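Local coordinates for Doc8: Type I dockerin repeat domain from family 9 glycoside hydrolase WP_009982745[Ruminococcus flavefaciens] (Ruminococcus flavefaciens FD-1, PDB 5M2S), which probably binds a cohesin module through its calcium-loaded dockerin fold, anchoring a family 9 glycoside hydrolase in the bacterial cellulosome, at residues Ile44-Leu49 and Ala85-Ile90. Numbering follows the deposited sequence. Where two conformers were deposited one is given.
Sequences IIMQSL and ADALAI. With CA (calcium ion), chain F.
Segments 44-49 and 85-90, parts of helices 39-50 and 84-94, run nearly antiparallel at 167°, their axes 9.2 Å apart at closest approach. They come nearest at I45 and A87, whose CA atoms are 6.1 Å apart. This is the core of the type I dockerin fold, in which two calcium-binding loop-helix motifs pack against each other. The contact is buried and apolar, and no hydrogen bond crosses it.

I45 fills the centre with both branches. Its CG2, anti to the backbone N (CG1 at chi1 -73°), lies 4.0 Å from A87 CB. The methyl of A87 faces helix 39-50. M46 folds back at chi2 and chi3 and lays its SD 3.8 Å from A87 CB, so I45 and M46 both touch the A87 methyl.

D86 links this core to a calcium ion. Its CB lies 4.0 Å from I45 CD1, while its carboxylate binds the metal with both oxygens; D74, N76, N80 and G81 complete the site with a water. The T83 backbone N hydrogen-bonds to D86 OD2. The longer branch of I45 also extends to meet I90 tip to tip, with I45 CD1 and I90 CD1 3.6 Å apart.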
ATOM      1  N   ILE B  44      -7.560 -10.074   4.737  1.00  5.58           N
ATOM      2  CA  ILE B  44      -8.454 -11.089   5.285  1.00  5.90           C
ATOM      3  C   ILE B  44      -7.820 -11.864   6.472  1.00  5.91           C
ATOM      4  O   ILE B  44      -8.512 -12.210   7.442  1.00  5.44           O
ATOM      5  CB  ILE B  44      -9.049 -12.008   4.204  1.00  6.45           C
ATOM      6  CG1 ILE B  44     -10.318 -12.674   4.744  1.00  7.20           C
ATOM      7  CG2 ILE B  44      -8.051 -13.031   3.688  1.00  6.18           C
ATOM      8  CD1 ILE B  44     -11.025 -13.444   3.653  1.00  8.17           C
ATOM      9  N   ILE B  45      -6.526 -12.129   6.393  1.00  5.85           N
ATOM     10  CA  ILE B  45      -5.833 -12.740   7.493  1.00  6.28           C
ATOM     11  C   ILE B  45      -5.919 -11.839   8.737  1.00  6.70           C
ATOM     12  O   ILE B  45      -6.257 -12.309   9.821  1.00  6.43           O
ATOM     13  CB  ILE B  45      -4.353 -13.035   7.113  1.00  6.32           C
ATOM     14  CG1 ILE B  45      -4.264 -14.226   6.128  1.00  6.51           C
ATOM     15  CG2 ILE B  45      -3.493 -13.339   8.360  1.00  6.32           C
ATOM     16  CD1 ILE B  45      -2.894 -14.364   5.461  1.00  6.56           C
ATOM     17  N   MET B  46      -5.646 -10.536   8.582  1.00  7.20           N
ATOM     18  CA  MET B  46      -5.676  -9.640   9.742  1.00  8.33           C
ATOM     19  C   MET B  46      -7.076  -9.555  10.324  1.00  7.68           C
ATOM     20  O   MET B  46      -7.240  -9.511  11.540  1.00  7.74           O
ATOM     21  CB  MET B  46      -5.186  -8.240   9.400  1.00 10.02           C
ATOM     22  CG  MET B  46      -3.727  -8.166   9.024  1.00 11.96           C
ATOM     23  SD  MET B  46      -2.608  -8.950  10.205  1.00 15.72           S
ATOM     24  CE  MET B  46      -3.008  -7.976  11.679  1.00 17.19           C
ATOM     25  N   GLN B  47      -8.084  -9.568   9.463  1.00  7.23           N
ATOM     26  CA  GLN B  47      -9.460  -9.488   9.930  1.00  7.19           C
ATOM     27  C   GLN B  47      -9.849 -10.738  10.684  1.00  7.10           C
ATOM     28  O   GLN B  47     -10.498 -10.645  11.757  1.00  6.93           O
ATOM     29  CB  GLN B  47     -10.399  -9.279   8.756  1.00  7.52           C
ATOM     30  CG  GLN B  47     -10.258  -7.922   8.101  1.00  7.81           C
ATOM     31  CD  GLN B  47     -11.238  -7.772   6.973  1.00  8.62           C
ATOM     32  OE1 GLN B  47     -11.438  -8.705   6.215  1.00  9.45           O
ATOM     33  NE2 GLN B  47     -11.868  -6.603   6.869  1.00  8.99           N
ATOM     34  N   SER B  48      -9.448 -11.898  10.166  1.00  6.69           N
ATOM     35  CA  SER B  48      -9.750 -13.159  10.857  0.50  6.95           C
ATOM     36  C   SER B  48      -9.150 -13.178  12.253  1.00  7.36           C
ATOM     37  O   SER B  48      -9.788 -13.661  13.199  1.00  8.18           O
ATOM     38  CB  SER B  48      -9.256 -14.369  10.071  0.50  6.66           C
ATOM     39  OG  SER B  48      -9.450 -15.571  10.812  0.50  6.35           O
ATOM     40  N   LEU B  49      -7.925 -12.665  12.388  1.00  7.43           N
ATOM     41  CA  LEU B  49      -7.247 -12.638  13.677  1.00  8.04           C
ATOM     42  C   LEU B  49      -7.840 -11.586  14.636  1.00  8.60           C
ATOM     43  O   LEU B  49      -7.949 -11.832  15.848  1.00  9.25           O
ATOM     44  CB  LEU B  49      -5.761 -12.373  13.450  1.00  8.34           C
ATOM     45  CG  LEU B  49      -5.022 -13.532  12.750  1.00  8.85           C
ATOM     46  CD1 LEU B  49      -3.635 -13.100  12.322  1.00  9.07           C
ATOM     47  CD2 LEU B  49      -4.960 -14.755  13.635  1.00  9.69           C
ATOM     48  N   ALA B  85       2.232 -13.150  11.109  1.00  5.69           N
ATOM     49  CA  ALA B  85       3.382 -13.310  10.241  1.00  5.39           C
ATOM     50  C   ALA B  85       3.035 -13.804   8.854  1.00  5.07           C
ATOM     51  O   ALA B  85       3.791 -13.573   7.905  1.00  4.78           O
ATOM     52  CB  ALA B  85       4.394 -14.242  10.886  1.00  5.49           C
ATOM     53  N   ASP B  86       1.897 -14.484   8.701  1.00  4.72           N
ATOM     54  CA  ASP B  86       1.430 -14.886   7.353  1.00  4.62           C
ATOM     55  C   ASP B  86       1.061 -13.665   6.485  1.00  4.66           C
ATOM     56  O   ASP B  86       1.399 -13.598   5.290  1.00  4.50           O
ATOM     57  CB  ASP B  86       0.266 -15.863   7.480  1.00  4.58           C
ATOM     58  CG  ASP B  86       0.696 -17.197   8.084  1.00  4.60           C
ATOM     59  OD1 ASP B  86       1.574 -17.873   7.498  1.00  4.74           O
ATOM     60  OD2 ASP B  86       0.214 -17.547   9.177  1.00  4.62           O
ATOM     61  N   ALA B  87       0.383 -12.704   7.107  1.00  4.89           N
ATOM     62  CA  ALA B  87       0.052 -11.436   6.440  1.00  4.80           C
ATOM     63  C   ALA B  87       1.311 -10.684   6.075  1.00  4.90           C
ATOM     64  O   ALA B  87       1.445 -10.205   4.950  1.00  4.86           O
ATOM     65  CB  ALA B  87      -0.838 -10.585   7.320  1.00  4.80           C
ATOM     66  N   LEU B  88       2.261 -10.595   7.006  1.00  5.05           N
ATOM     67  CA  LEU B  88       3.532  -9.916   6.719  1.00  5.46           C
ATOM     68  C   LEU B  88       4.273 -10.567   5.592  1.00  5.15           C
ATOM     69  O   LEU B  88       4.885  -9.867   4.776  1.00  5.43           O
ATOM     70  CB  LEU B  88       4.427  -9.886   7.956  1.00  6.06           C
ATOM     71  CG  LEU B  88       3.858  -9.113   9.150  1.00  6.81           C
ATOM     72  CD1 LEU B  88       4.740  -9.247  10.384  1.00  7.43           C
ATOM     73  CD2 LEU B  88       3.716  -7.668   8.781  1.00  7.18           C
ATOM     74  N   ALA B  89       4.256 -11.909   5.528  1.00  5.03           N
ATOM     75  CA  ALA B  89       4.923 -12.608   4.434  1.00  4.93           C
ATOM     76  C   ALA B  89       4.320 -12.252   3.066  1.00  4.59           C
ATOM     77  O   ALA B  89       5.044 -12.076   2.062  1.00  4.46           O
ATOM     78  CB  ALA B  89       4.857 -14.115   4.657  1.00  5.05           C
ATOM     79  N   ILE B  90       2.999 -12.161   3.014  1.00  4.50           N
ATOM     80  CA  ILE B  90       2.320 -11.750   1.784  1.00  4.52           C
ATOM     81  C   ILE B  90       2.794 -10.343   1.398  1.00  4.65           C
ATOM     82  O   ILE B  90       3.113 -10.089   0.225  1.00  4.59           O
ATOM     83  CB  ILE B  90       0.782 -11.852   1.938  1.00  4.58           C
ATOM     84  CG1 ILE B  90       0.380 -13.326   2.088  1.00  4.70           C
ATOM     85  CG2 ILE B  90       0.055 -11.179   0.772  1.00  4.67           C
ATOM     86  CD1 ILE B  90      -1.064 -13.514   2.473  1.00  4.73           C
TER
HETATM   87 CA    CA F 201       1.615 -19.581   9.362  1.00  4.62          CA
HETATM   88  O   HOH W   1       2.827 -18.030  10.770  1.00  3.56           O